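Local coordinates for protein glutathione-independent glyoxalase DJ-1 (Schizosaccharomyces pombe, PDB 4QYT) that converts methylglyoxal to D-lactate in a single glutathione-independent step and takes part in protection against reactive oxygen species, at residues D68-Q73 with Q96-E101; E101-P106 with G124-Q129; I159-P164 with M168-K173. One frame throughout, in Å; residues are numbered along the deposited sequence.

Interaction 1: residues D68-Q73 with Q96-E101; sequences DDFAKQ and QQVVKE. With EDO (1,2-ethanediol), chain F.
The aromatic ring of Phe70 carries Val98 over one of its faces, with the methyl CG2 standing 3.6 Å above the ring plane and displaced from the centre toward the rim. That placement is a CH-pi contact. The other methyl, CG1, reaches the far part of the same ring and comes within 3.4 Å of Phe70 CE1, so the forked valine uses both branches. The ring also meets Phe10, their planes nearly parallel, and Tyr74 at a steeper tilt. With CG anti to the backbone N (chi1 -176°), Phe70 sends its ring from helix 67-73 across to helix 93-102, and the two side chains cross at about a right angle. The short helical segments pass 9.7 Å apart at a signed crossing angle of -61°. Both helices belong to the same helical layer of the α/β sandwich of the DJ-1/PfpI family: Phe70 rests on Phe10 of strand 7-12, and Val98 touches Ala77 of strand 76-79. Away from the sheet the contact turns polar. Asp68 OD1 and Glu101 OE1 are like charges 4.2 Å apart, and a water donates to both, at 2.7 Å from Asp68 OD1 and 2.6 Å from Glu101 OE1. A second water also donates to Asp68 OD1, but its link to Glu101 OE2 is weak. These donors probably ease the repulsion between the carboxylates. A 1,2-ethanediol, probably from the crystallisation liquor, sits beside Asp68 and accepts a bond from Asp68 N to its O1 (2.9 Å, N-H...O angle 157°).

Interaction 2: residues E101-P106 with G124-Q129; sequences EFYKKP and GLPNKQ
Tyr103 lays its whole length against residues 125-127, and each stage of the side chain has a different neighbour. CB starts on Leu125, 3.9 Å from its CD2, and CG meets the same methyl. Leu125 CD1 makes a looser approach to Tyr103 CD1. Along the CD2-CE2 side of the ring the neighbour is proline: Tyr103 CE2 lies 3.7 Å from Pro126 CD, with Pro126 CG slightly farther. The tip arrives at Asn127, where Tyr103 OH is 3.4 Å from Asn127 CB in van der Waals contact. CG lies anti to the backbone N (chi1 -172°), which sends the ring out toward the loop. Tyr103 is the first residue to leave helix 93-102 and the second of a type II beta turn, Phe102 to Lys105, closed by a bond from Lys105 N to Phe102 O (3.0 Å). The turn leads toward strand 109-112 of the central sheet. Its partner is the loop that leaves helix 118-122 through a Schellman motif at Gly124. An alanine in place of Tyr103 would probably leave Pro126 without the ring and Asn127 CB without the hydroxyl that rests on it, and open a gap between turn and loop. Asn127 directs its amide elsewhere: ND2 gives a bond to Gln129 O (2.9 Å, N-H...O angle 160°) that arrives from above the carbonyl plane. Leu158 of strand 158-161 touches Tyr103, Leu125 and Asn127.

Interaction 3: residues I159-P164 with M168-K173; sequences ITSQGP and MLFGLK
Phe170 packs against Ile159 and Ser161 where strand 158-161 of the central sheet turns back into helix 167-178, a β-loop-α unit of the DJ-1/PfpI fold. The strand and helix segments run almost antiparallel (174° between their directions), with their axes 8.6 Å apart at closest approach. The tight part is centred on the Phe170 ring, where a chi1 of 169° sets CG anti to the backbone N and turns the ring obliquely across Ser161 and Ile159. Ser161 CB is 3.6 Å from Phe170 CD1, and Ile159 CG2 is 3.7 Å from the same atom. Ile159 O lies at the ring edge, in plane. Ser161 OG passes 3.6 Å from Phe170 CB, while its hydrogen bonds go to Pro151 O and Thr166 OG1. The side chain of Phe170 is about 6 Å from that of Glu19, one of the inferred active-site residues, so this packing probably borders the catalytic region. The contact slackens at both ends. At one, Lys173 offers CG, 4.2 Å from Ile159 CG2; both side chains have two conformers, and in one the lysine bends at chi2 and its amine leads away. At the other, Pro164 and Met168 do not meet directly; Pro164 packs on Arg29 and Met168 on Ile18, both of the second subunit, and a water donates to Pro164 O at 2.8 Å and accepts from Met168 N at 3.1 Å.

Interactions 1 and 2 are in contact and share helix 93-102 and Glu101: Val99 CG1 meets Leu125 CD1 at 3.5 Å, and the Phe102 ring, with CZ 3.6 Å from Phe70 CE1, joins the two. Interaction 3 lies apart, about 17 Å from interaction 2 and about 21 Å from interaction 1 between centres. Its centre is closest to that of the chain, at about 9 Å against about 14 Å for the others. Each relies on an aromatic ring and none has a direct hydrogen bond across its segments. Interaction 1 is only partly buried and ends in water-bridged carboxylates, interaction 2 is largely buried and mostly apolar, and interaction 3 alone reaches the second subunit.

Interaction 1: residues D68-Q73 with Q96-E101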
ATOM      1  N   ASP A  68      -1.670  -0.440  29.831  1.00 11.38           N
ATOM      2  CA  ASP A  68      -2.404   0.698  30.365  1.00 10.77           C
ATOM      3  C   ASP A  68      -1.789   2.006  29.865  1.00  9.80           C
ATOM      4  O   ASP A  68      -2.526   2.947  29.538  1.00 10.15           O
ATOM      5  CB  ASP A  68      -2.417   0.687  31.891  1.00 11.82           C
ATOM      6  CG  ASP A  68      -3.401  -0.330  32.488  1.00 12.70           C
ATOM      7  OD1 ASP A  68      -4.313  -0.787  31.782  1.00 16.89           O
ATOM      8  OD2 ASP A  68      -3.320  -0.554  33.717  1.00 14.53           O
ATOM      9  N   ASP A  69      -0.447   2.090  29.786  1.00  9.34           N
ATOM     10  CA  ASP A  69       0.158   3.307  29.275  1.00  8.82           C
ATOM     11  C   ASP A  69      -0.160   3.507  27.799  1.00  8.16           C
ATOM     12  O   ASP A  69      -0.378   4.623  27.321  1.00  8.79           O
ATOM     13  CB  ASP A  69       1.651   3.370  29.575  1.00  9.28           C
ATOM     14  CG  ASP A  69       2.152   4.798  29.506  1.00  9.36           C
ATOM     15  OD1 ASP A  69       1.765   5.569  30.406  1.00 10.79           O
ATOM     16  OD2 ASP A  69       2.897   5.137  28.582  1.00 11.16           O
ATOM     17  N   PHE A  70      -0.153   2.396  27.055  1.00  8.45           N
ATOM     18  CA  PHE A  70      -0.556   2.422  25.662  1.00  8.15           C
ATOM     19  C   PHE A  70      -1.940   3.019  25.507  1.00  8.21           C
ATOM     20  O   PHE A  70      -2.181   3.873  24.646  1.00  8.63           O
ATOM     21  CB  PHE A  70      -0.504   1.011  25.080  1.00  8.65           C
ATOM     22  CG  PHE A  70      -0.818   0.969  23.612  1.00  8.37           C
ATOM     23  CD1 PHE A  70      -2.117   0.949  23.161  1.00  8.51           C
ATOM     24  CD2 PHE A  70       0.187   0.852  22.684  1.00  8.43           C
ATOM     25  CE1 PHE A  70      -2.415   0.840  21.811  1.00  8.94           C
ATOM     26  CE2 PHE A  70      -0.078   0.688  21.331  1.00  8.88           C
ATOM     27  CZ  PHE A  70      -1.382   0.669  20.898  1.00  8.98           C
ATOM     28  N   ALA A  71      -2.864   2.589  26.367  1.00  9.23           N
ATOM     29  CA  ALA A  71      -4.223   3.070  26.296  1.00 10.40           C
ATOM     30  C   ALA A  71      -4.373   4.539  26.661  1.00  9.93           C
ATOM     31  O   ALA A  71      -5.321   5.202  26.254  1.00 13.39           O
ATOM     32  CB  ALA A  71      -5.118   2.225  27.199  1.00 12.48           C
ATOM     33  N   LYS A  72      -3.399   5.071  27.391  1.00  9.37           N
ATOM     34  CA  LYS A  72      -3.350   6.506  27.649  1.00 10.33           C
ATOM     35  C   LYS A  72      -2.857   7.311  26.449  1.00 11.00           C
ATOM     36  O   LYS A  72      -3.066   8.514  26.394  1.00 18.47           O
ATOM     37  CB  LYS A  72      -2.423   6.815  28.818  1.00  9.17           C
ATOM     38  CG  LYS A  72      -2.928   6.313  30.152  1.00  9.11           C
ATOM     39  CD  LYS A  72      -1.915   6.507  31.267  1.00  9.81           C
ATOM     40  CE  LYS A  72      -2.357   5.932  32.600  1.00  9.58           C
ATOM     41  NZ  LYS A  72      -1.271   6.117  33.604  1.00  9.66           N
ATOM     42  N   GLN A  73      -2.209   6.664  25.504  1.00  9.17           N
ATOM     43  CA  GLN A  73      -1.599   7.315  24.346  1.00  9.48           C
ATOM     44  C   GLN A  73      -2.376   7.137  23.051  1.00  9.27           C
ATOM     45  O   GLN A  73      -2.291   8.016  22.176  1.00 11.96           O
ATOM     46  CB  GLN A  73      -0.168   6.810  24.133  1.00  9.14           C
ATOM     47  CG  GLN A  73       0.759   7.129  25.285  1.00  9.63           C
ATOM     48  CD  GLN A  73       2.186   6.728  24.985  1.00  9.18           C
ATOM     49  OE1 GLN A  73       2.750   7.103  23.962  1.00 11.21           O
ATOM     50  NE2 GLN A  73       2.793   5.943  25.873  1.00 11.26           N
ATOM     51  N   GLN A  96      -1.418  -8.458  22.533  1.00 10.50           N
ATOM     52  CA  GLN A  96      -2.608  -9.126  23.038  1.00 10.62           C
ATOM     53  C   GLN A  96      -3.275  -8.325  24.174  1.00 10.84           C
ATOM     54  O   GLN A  96      -4.503  -8.240  24.259  1.00 10.89           O
ATOM     55  CB  GLN A  96      -2.269 -10.523  23.557  1.00 11.64           C
ATOM     56  CG  GLN A  96      -1.703 -11.471  22.521  1.00 13.16           C
ATOM     57  CD  GLN A  96      -0.963 -12.624  23.165  1.00 15.08           C
ATOM     58  OE1 GLN A  96      -0.936 -12.759  24.405  1.00 16.61           O
ATOM     59  NE2 GLN A  96      -0.379 -13.471  22.342  1.00 19.55           N
ATOM     60  N   GLN A  97      -2.450  -7.815  25.088  1.00 10.04           N
ATOM     61  CA  GLN A  97      -2.942  -7.037  26.222  1.00 10.63           C
ATOM     62  C   GLN A  97      -3.644  -5.768  25.762  1.00  9.97           C
ATOM     63  O   GLN A  97      -4.685  -5.383  26.296  1.00 11.95           O
ATOM     64  CB  GLN A  97      -1.780  -6.648  27.138  1.00 10.87           C
ATOM     65  CG  GLN A  97      -1.170  -7.817  27.929  1.00 11.40           C
ATOM     66  CD  GLN A  97       0.276  -7.593  28.413  1.00 12.60           C
ATOM     67  OE1 GLN A  97       0.953  -6.618  28.066  1.00 14.10           O
ATOM     68  NE2 GLN A  97       0.753  -8.509  29.201  1.00 15.06           N
ATOM     69  N   VAL A  98      -3.089  -5.097  24.761  1.00  9.81           N
ATOM     70  CA  VAL A  98      -3.741  -3.917  24.210  1.00  9.62           C
ATOM     71  C   VAL A  98      -5.085  -4.303  23.614  1.00  9.39           C
ATOM     72  O   VAL A  98      -6.081  -3.612  23.832  1.00 10.73           O
ATOM     73  CB  VAL A  98      -2.810  -3.264  23.139  1.00 10.52           C
ATOM     74  CG1 VAL A  98      -3.571  -2.317  22.209  1.00 10.83           C
ATOM     75  CG2 VAL A  98      -1.634  -2.570  23.809  1.00 10.57           C
ATOM     76  N   VAL A  99      -5.098  -5.365  22.797  1.00  9.88           N
ATOM     77  CA  VAL A  99      -6.357  -5.774  22.187  1.00 11.01           C
ATOM     78  C   VAL A  99      -7.439  -6.120  23.234  1.00 10.74           C
ATOM     79  O   VAL A  99      -8.597  -5.720  23.105  1.00 11.82           O
ATOM     80  CB  VAL A  99      -6.067  -6.935  21.181  1.00 15.21           C
ATOM     81  CG1 VAL A  99      -7.311  -7.701  20.785  1.00 15.89           C
ATOM     82  CG2 VAL A  99      -5.298  -6.401  19.982  1.00 13.55           C
ATOM     83  N   LYS A 100      -7.048  -6.861  24.243  1.00 11.97           N
ATOM     84  CA  LYS A 100      -7.974  -7.221  25.314  1.00 13.18           C
ATOM     85  C   LYS A 100      -8.463  -6.004  26.062  1.00 13.27           C
ATOM     86  O   LYS A 100      -9.657  -5.918  26.428  1.00 16.69           O
ATOM     87  CB  LYS A 100      -7.307  -8.201  26.276  1.00 16.60           C
ATOM     88  CG  LYS A 100      -7.103  -9.570  25.682  1.00 18.71           C
ATOM     89  CD  LYS A 100      -6.370 -10.495  26.619  1.00 22.73           C
ATOM     90  CE  LYS A 100      -7.322 -11.032  27.670  1.00 29.50           C
ATOM     91  NZ  LYS A 100      -8.387 -11.924  27.095  1.00 33.62           N
ATOM     92  N   GLU A 101      -7.564  -5.061  26.335  1.00 12.82           N
ATOM     93  CA  GLU A 101      -7.985  -3.852  27.018  1.00 13.73           C
ATOM     94  C   GLU A 101      -8.944  -3.033  26.188  1.00 12.36           C
ATOM     95  O   GLU A 101      -9.898  -2.439  26.711  1.00 14.74           O
ATOM     96  CB  GLU A 101      -6.784  -2.978  27.383  1.00 15.15           C
ATOM     97  CG  GLU A 101      -7.151  -1.665  28.050  1.00 17.90           C
ATOM     98  CD  GLU A 101      -7.956  -1.834  29.328  1.00 19.20           C
ATOM     99  OE1 GLU A 101      -7.641  -2.786  30.109  1.00 24.73           O
ATOM    100  OE2 GLU A 101      -8.744  -0.888  29.644  1.00 22.33           O
TER
HETATM  101  C1  EDO F 202      -2.168  -3.380  32.030  1.00 21.33           C
HETATM  102  O1  EDO F 202      -1.065  -2.500  31.752  1.00 18.89           O
HETATM  103  C2  EDO F 202      -1.755  -4.836  32.127  1.00 27.57           C
HETATM  104  O2  EDO F 202      -1.751  -5.445  30.823  1.00 32.19           O
HETATM  105  O   HOH W   1      -6.295   0.870  30.659  1.00 16.95           O
HETATM  106  O   HOH W   2      -5.096  -3.129  30.620  1.00 41.06           O

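Interaction 2: residues E101-P106 with G124-Q129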
ATOM      1  N   GLU A 101      -7.564  -5.061  26.335  1.00 12.82           N
ATOM      2  CA  GLU A 101      -7.985  -3.852  27.018  1.00 13.73           C
ATOM      3  C   GLU A 101      -8.944  -3.033  26.188  1.00 12.36           C
ATOM      4  O   GLU A 101      -9.898  -2.439  26.711  1.00 14.74           O
ATOM      5  CB  GLU A 101      -6.784  -2.978  27.383  1.00 15.15           C
ATOM      6  CG  GLU A 101      -7.151  -1.665  28.050  1.00 17.90           C
ATOM      7  CD  GLU A 101      -7.956  -1.834  29.328  1.00 19.20           C
ATOM      8  OE1 GLU A 101      -7.641  -2.786  30.109  1.00 24.73           O
ATOM      9  OE2 GLU A 101      -8.744  -0.888  29.644  1.00 22.33           O
ATOM     10  N   PHE A 102      -8.676  -2.943  24.885  1.00 10.50           N
ATOM     11  CA  PHE A 102      -9.472  -2.101  24.034  1.00  9.86           C
ATOM     12  C   PHE A 102     -10.836  -2.688  23.734  1.00 10.02           C
ATOM     13  O   PHE A 102     -11.769  -1.956  23.432  1.00 10.79           O
ATOM     14  CB  PHE A 102      -8.746  -1.803  22.714  1.00  9.26           C
ATOM     15  CG  PHE A 102      -7.738  -0.688  22.749  1.00  8.56           C
ATOM     16  CD1 PHE A 102      -7.123  -0.272  23.900  1.00 10.73           C
ATOM     17  CD2 PHE A 102      -7.400  -0.040  21.574  1.00  9.28           C
ATOM     18  CE1 PHE A 102      -6.224   0.760  23.887  1.00 11.56           C
ATOM     19  CE2 PHE A 102      -6.486   0.980  21.548  1.00  9.55           C
ATOM     20  CZ  PHE A 102      -5.899   1.384  22.710  1.00  9.88           C
ATOM     21  N   TYR A 103     -10.961  -4.023  23.728  1.00 11.55           N
ATOM     22  CA  TYR A 103     -12.181  -4.663  23.215  1.00 11.77           C
ATOM     23  C   TYR A 103     -13.377  -4.222  24.045  1.00 12.02           C
ATOM     24  O   TYR A 103     -13.392  -4.308  25.262  1.00 13.28           O
ATOM     25  CB  TYR A 103     -12.044  -6.174  23.225  1.00 14.62           C
ATOM     26  CG  TYR A 103     -13.189  -6.888  22.537  1.00 14.44           C
ATOM     27  CD1 TYR A 103     -13.362  -6.802  21.172  1.00 16.11           C
ATOM     28  CD2 TYR A 103     -14.167  -7.545  23.259  1.00 17.19           C
ATOM     29  CE1 TYR A 103     -14.416  -7.398  20.510  1.00 18.08           C
ATOM     30  CE2 TYR A 103     -15.231  -8.174  22.610  1.00 18.47           C
ATOM     31  CZ  TYR A 103     -15.349  -8.083  21.237  1.00 18.16           C
ATOM     32  OH  TYR A 103     -16.407  -8.688  20.597  1.00 23.60           O
ATOM     33  N   LYS A 104     -14.415  -3.788  23.340  1.00 12.16           N
ATOM     34  CA  LYS A 104     -15.662  -3.322  23.936  1.00 13.86           C
ATOM     35  C   LYS A 104     -15.503  -2.092  24.810  1.00 14.58           C
ATOM     36  O   LYS A 104     -16.434  -1.720  25.484  1.00 22.35           O
ATOM     37  CB  LYS A 104     -16.391  -4.426  24.691  1.00 16.36           C
ATOM     38  CG  LYS A 104     -17.117  -5.367  23.774  1.00 23.26           C
ATOM     39  CD  LYS A 104     -17.893  -6.443  24.505  1.00 26.79           C
ATOM     40  CE  LYS A 104     -19.115  -5.820  25.115  1.00 30.45           C
ATOM     41  NZ  LYS A 104     -20.053  -6.869  25.594  1.00 49.00           N
ATOM     42  N   LYS A 105     -14.420  -1.363  24.694  0.50 14.70           N
ATOM     43  CA  LYS A 105     -14.324  -0.111  25.385  0.50 14.54           C
ATOM     44  C   LYS A 105     -14.953   0.978  24.549  0.50 13.97           C
ATOM     45  O   LYS A 105     -14.784   1.046  23.319  0.50 12.80           O
ATOM     46  CB  LYS A 105     -12.879   0.195  25.735  0.50 13.46           C
ATOM     47  CG  LYS A 105     -12.261  -0.797  26.711  0.50 15.44           C
ATOM     48  CD  LYS A 105     -12.977  -0.812  28.052  0.50 17.23           C
ATOM     49  CE  LYS A 105     -12.911  -2.218  28.630  0.50 28.67           C
ATOM     50  NZ  LYS A 105     -11.529  -2.628  28.989  0.50 16.89           N
ATOM     51  N   PRO A 106     -15.537   1.946  25.257  1.00 14.88           N
ATOM     52  CA  PRO A 106     -16.032   3.090  24.498  1.00 12.80           C
ATOM     53  C   PRO A 106     -14.882   3.926  23.952  1.00 10.98           C
ATOM     54  O   PRO A 106     -13.927   4.242  24.648  1.00 12.28           O
ATOM     55  CB  PRO A 106     -16.865   3.886  25.565  1.00 15.12           C
ATOM     56  CG  PRO A 106     -17.274   2.829  26.536  1.00 22.02           C
ATOM     57  CD  PRO A 106     -16.113   1.899  26.617  1.00 16.99           C
ATOM     58  N   GLY A 124      -7.785 -14.283  23.020  1.00 23.66           N
ATOM     59  CA  GLY A 124      -9.057 -14.777  23.557  1.00 26.66           C
ATOM     60  C   GLY A 124     -10.250 -13.846  23.402  1.00 23.50           C
ATOM     61  O   GLY A 124     -11.134 -13.849  24.256  1.00 26.82           O
ATOM     62  N   LEU A 125     -10.343 -13.086  22.308  1.00 23.00           N
ATOM     63  CA  LEU A 125     -11.519 -12.217  22.089  1.00 23.15           C
ATOM     64  C   LEU A 125     -12.802 -13.014  21.855  1.00 22.11           C
ATOM     65  O   LEU A 125     -12.801 -13.974  21.103  1.00 26.16           O
ATOM     66  CB  LEU A 125     -11.341 -11.276  20.899  1.00 20.68           C
ATOM     67  CG  LEU A 125     -10.220 -10.255  21.023  1.00 19.29           C
ATOM     68  CD1 LEU A 125     -10.289  -9.294  19.864  1.00 20.45           C
ATOM     69  CD2 LEU A 125     -10.294  -9.555  22.365  1.00 20.53           C
ATOM     70  N   PRO A 126     -13.919 -12.565  22.447  1.00 25.55           N
ATOM     71  CA  PRO A 126     -15.130 -13.377  22.440  1.00 26.66           C
ATOM     72  C   PRO A 126     -16.134 -12.911  21.388  1.00 25.24           C
ATOM     73  O   PRO A 126     -17.284 -13.361  21.404  1.00 28.99           O
ATOM     74  CB  PRO A 126     -15.700 -13.146  23.825  1.00 28.75           C
ATOM     75  CG  PRO A 126     -15.345 -11.722  24.115  1.00 27.00           C
ATOM     76  CD  PRO A 126     -13.970 -11.548  23.504  1.00 25.94           C
ATOM     77  N   ASN A 127     -15.680 -12.160  20.393  1.00 25.61           N
ATOM     78  CA  ASN A 127     -16.540 -11.883  19.248  1.00 24.52           C
ATOM     79  C   ASN A 127     -17.046 -13.203  18.625  1.00 22.94           C
ATOM     80  O   ASN A 127     -16.364 -14.240  18.624  1.00 29.32           O
ATOM     81  CB  ASN A 127     -15.826 -10.988  18.214  1.00 25.01           C
ATOM     82  CG  ASN A 127     -14.467 -11.523  17.811  1.00 23.30           C
ATOM     83  OD1 ASN A 127     -13.570 -11.641  18.646  1.00 25.30           O
ATOM     84  ND2 ASN A 127     -14.327 -11.909  16.539  1.00 26.48           N
ATOM     85  N   LYS A 128     -18.219 -13.129  18.011  1.00 27.33           N
ATOM     86  CA  LYS A 128     -18.789 -14.310  17.398  1.00 26.60           C
ATOM     87  C   LYS A 128     -18.343 -14.516  15.969  1.00 33.46           C
ATOM     88  O   LYS A 128     -18.271 -15.643  15.500  1.00 30.06           O
ATOM     89  CB  LYS A 128     -20.319 -14.260  17.467  1.00 37.30           C
ATOM     90  CG  LYS A 128     -20.868 -14.090  18.876  1.00 53.45           C
ATOM     91  CD  LYS A 128     -20.278 -15.124  19.824  1.00 43.12           C
ATOM     92  CE  LYS A 128     -20.477 -14.730  21.280  1.00 66.45           C
ATOM     93  NZ  LYS A 128     -21.912 -14.486  21.603  1.00 85.89           N
ATOM     94  N   GLN A 129     -18.244 -13.416  15.241  1.00 25.89           N
ATOM     95  CA  GLN A 129     -17.947 -13.458  13.809  1.00 28.45           C
ATOM     96  C   GLN A 129     -16.608 -12.786  13.514  1.00 33.05           C
ATOM     97  O   GLN A 129     -16.132 -11.969  14.305  1.00 26.26           O
ATOM     98  CB  GLN A 129     -19.058 -12.749  13.035  1.00 28.33           C
ATOM     99  CG  GLN A 129     -20.436 -13.350  13.307  1.00 34.36           C
ATOM    100  CD  GLN A 129     -21.520 -12.813  12.394  1.00 41.46           C
ATOM    101  OE1 GLN A 129     -22.252 -13.585  11.769  1.00 63.32           O
ATOM    102  NE2 GLN A 129     -21.734 -11.499  12.440  1.00 51.81           N
TER

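Interaction 3: residues I159-P164 with M168-K173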
ATOM      1  N   ILE A 159     -12.704  -4.450  13.969  0.59 11.19           N
ATOM      2  CA  ILE A 159     -12.784  -4.520  12.529  0.59 11.13           C
ATOM      3  C   ILE A 159     -11.776  -5.583  12.074  0.59 10.27           C
ATOM      4  O   ILE A 159     -10.585  -5.496  12.395  0.59  9.27           O
ATOM      5  CB  ILE A 159     -12.402  -3.147  11.923  0.59  9.69           C
ATOM      6  CG1 ILE A 159     -13.425  -2.053  12.295  0.59 12.47           C
ATOM      7  CG2 ILE A 159     -12.267  -3.253  10.404  0.59 11.44           C
ATOM      8  CD1 ILE A 159     -13.376  -1.495  13.710  0.59 12.55           C
ATOM      9  N   THR A 160     -12.252  -6.541  11.270  1.00 12.06           N
ATOM     10  CA  THR A 160     -11.362  -7.512  10.636  1.00 12.67           C
ATOM     11  C   THR A 160     -11.569  -7.526   9.126  1.00 12.59           C
ATOM     12  O   THR A 160     -12.603  -7.082   8.622  1.00 14.36           O
ATOM     13  CB  THR A 160     -11.515  -8.916  11.256  1.00 14.69           C
ATOM     14  OG1 THR A 160     -12.850  -9.400  11.093  1.00 16.42           O
ATOM     15  CG2 THR A 160     -11.086  -8.942  12.690  1.00 14.44           C
ATOM     16  N   SER A 161     -10.525  -7.920   8.402  1.00 12.46           N
ATOM     17  CA  SER A 161     -10.544  -7.858   6.950  1.00 12.95           C
ATOM     18  C   SER A 161      -9.612  -8.886   6.330  1.00 14.35           C
ATOM     19  O   SER A 161      -8.827  -9.501   7.010  1.00 13.64           O
ATOM     20  CB  SER A 161     -10.182  -6.451   6.527  1.00 12.29           C
ATOM     21  OG  SER A 161     -10.353  -6.170   5.171  1.00 12.90           O
ATOM     22  N   GLN A 162      -9.800  -9.158   5.045  1.00 14.85           N
ATOM     23  CA  GLN A 162      -9.274 -10.376   4.441  1.00 14.48           C
ATOM     24  C   GLN A 162      -7.828 -10.315   3.943  1.00 14.03           C
ATOM     25  O   GLN A 162      -7.081 -11.290   4.107  1.00 19.60           O
ATOM     26  CB  GLN A 162     -10.175 -10.793   3.281  1.00 16.85           C
ATOM     27  CG  GLN A 162     -11.573 -11.196   3.751  1.00 18.73           C
ATOM     28  CD  GLN A 162     -12.409 -11.807   2.664  1.00 22.41           C
ATOM     29  OE1 GLN A 162     -12.617 -11.209   1.610  1.00 27.87           O
ATOM     30  NE2 GLN A 162     -12.901 -13.022   2.914  1.00 25.44           N
ATOM     31  N   GLY A 163      -7.421  -9.279   3.225  1.00 14.11           N
ATOM     32  CA  GLY A 163      -6.156  -9.387   2.521  1.00 13.84           C
ATOM     33  C   GLY A 163      -5.698  -8.111   1.895  1.00 11.90           C
ATOM     34  O   GLY A 163      -6.298  -7.063   2.082  1.00 11.81           O
ATOM     35  N   PRO A 164      -4.619  -8.187   1.112  1.00 11.43           N
ATOM     36  CA  PRO A 164      -4.116  -6.954   0.518  1.00 11.09           C
ATOM     37  C   PRO A 164      -5.148  -6.253  -0.306  1.00 11.04           C
ATOM     38  O   PRO A 164      -5.230  -5.040  -0.279  1.00 10.75           O
ATOM     39  CB  PRO A 164      -2.914  -7.423  -0.316  1.00 13.71           C
ATOM     40  CG  PRO A 164      -2.640  -8.782   0.101  1.00 18.49           C
ATOM     41  CD  PRO A 164      -3.767  -9.356   0.846  1.00 12.90           C
ATOM     42  N   MET A 168      -7.647  -1.170   1.610  1.00  8.89           N
ATOM     43  CA  MET A 168      -8.273   0.135   1.527  1.00  9.50           C
ATOM     44  C   MET A 168      -9.657   0.158   2.187  1.00  9.30           C
ATOM     45  O   MET A 168      -9.974   1.044   2.976  1.00 10.07           O
ATOM     46  CB  MET A 168      -8.364   0.627   0.075  1.00  9.83           C
ATOM     47  CG  MET A 168      -7.004   0.937  -0.560  1.00 10.26           C
ATOM     48  SD  MET A 168      -6.125   2.313   0.199  1.00 10.10           S
ATOM     49  CE  MET A 168      -7.142   3.649  -0.385  1.00 12.65           C
ATOM     50  N   LEU A 169     -10.472  -0.854   1.895  1.00 10.36           N
ATOM     51  CA  LEU A 169     -11.776  -0.968   2.563  1.00 10.80           C
ATOM     52  C   LEU A 169     -11.649  -1.077   4.071  1.00 10.63           C
ATOM     53  O   LEU A 169     -12.454  -0.497   4.832  1.00 11.58           O
ATOM     54  CB  LEU A 169     -12.542  -2.164   2.022  1.00 12.49           C
ATOM     55  CG  LEU A 169     -13.056  -2.016   0.590  1.00 14.46           C
ATOM     56  CD1 LEU A 169     -13.468  -3.369   0.081  1.00 16.64           C
ATOM     57  CD2 LEU A 169     -14.202  -1.015   0.500  1.00 16.58           C
ATOM     58  N   PHE A 170     -10.630  -1.782   4.538  1.00  9.80           N
ATOM     59  CA  PHE A 170     -10.323  -1.922   5.951  1.00  9.89           C
ATOM     60  C   PHE A 170      -9.956  -0.587   6.586  1.00  9.29           C
ATOM     61  O   PHE A 170     -10.513  -0.210   7.632  1.00  9.78           O
ATOM     62  CB  PHE A 170      -9.167  -2.914   6.049  1.00  9.28           C
ATOM     63  CG  PHE A 170      -8.508  -3.010   7.402  1.00  8.99           C
ATOM     64  CD1 PHE A 170      -9.177  -3.573   8.474  1.00  9.79           C
ATOM     65  CD2 PHE A 170      -7.203  -2.616   7.602  1.00  9.70           C
ATOM     66  CE1 PHE A 170      -8.553  -3.748   9.692  1.00  9.91           C
ATOM     67  CE2 PHE A 170      -6.547  -2.804   8.808  1.00  9.77           C
ATOM     68  CZ  PHE A 170      -7.231  -3.383   9.856  1.00  9.90           C
ATOM     69  N   GLY A 171      -9.024   0.137   5.976  1.00  9.03           N
ATOM     70  CA  GLY A 171      -8.661   1.458   6.512  1.00  8.97           C
ATOM     71  C   GLY A 171      -9.839   2.395   6.575  1.00  9.18           C
ATOM     72  O   GLY A 171     -10.010   3.146   7.537  1.00  9.84           O
ATOM     73  N   LEU A 172     -10.657   2.346   5.520  1.00  9.85           N
ATOM     74  CA  LEU A 172     -11.835   3.188   5.478  1.00 10.17           C
ATOM     75  C   LEU A 172     -12.825   2.817   6.589  1.00 10.21           C
ATOM     76  O   LEU A 172     -13.440   3.734   7.197  1.00 11.67           O
ATOM     77  CB  LEU A 172     -12.513   3.126   4.111  1.00 10.35           C
ATOM     78  CG  LEU A 172     -11.847   3.933   3.027  1.00 11.24           C
ATOM     79  CD1 LEU A 172     -12.382   3.505   1.657  1.00 13.30           C
ATOM     80  CD2 LEU A 172     -12.008   5.427   3.249  1.00 13.48           C
ATOM     81  N   LYS A 173     -13.032   1.526   6.819  0.78 11.18           N
ATOM     82  CA  LYS A 173     -13.965   1.105   7.870  0.78 11.40           C
ATOM     83  C   LYS A 173     -13.517   1.660   9.228  0.78 10.63           C
ATOM     84  O   LYS A 173     -14.327   2.167  10.010  0.78 11.89           O
ATOM     85  CB  LYS A 173     -14.106  -0.420   7.895  0.78 12.14           C
ATOM     86  CG  LYS A 173     -15.282  -0.911   8.728  0.78 15.05           C
ATOM     87  CD  LYS A 173     -16.640  -0.619   8.088  0.78 16.92           C
ATOM     88  CE  LYS A 173     -17.754  -1.308   8.846  0.78 21.01           C
ATOM     89  NZ  LYS A 173     -19.071  -1.127   8.188  0.78 24.21           N
TER
HETATM   90  O   HOH W   3      -6.053  -2.404  -0.720  1.00 10.74           O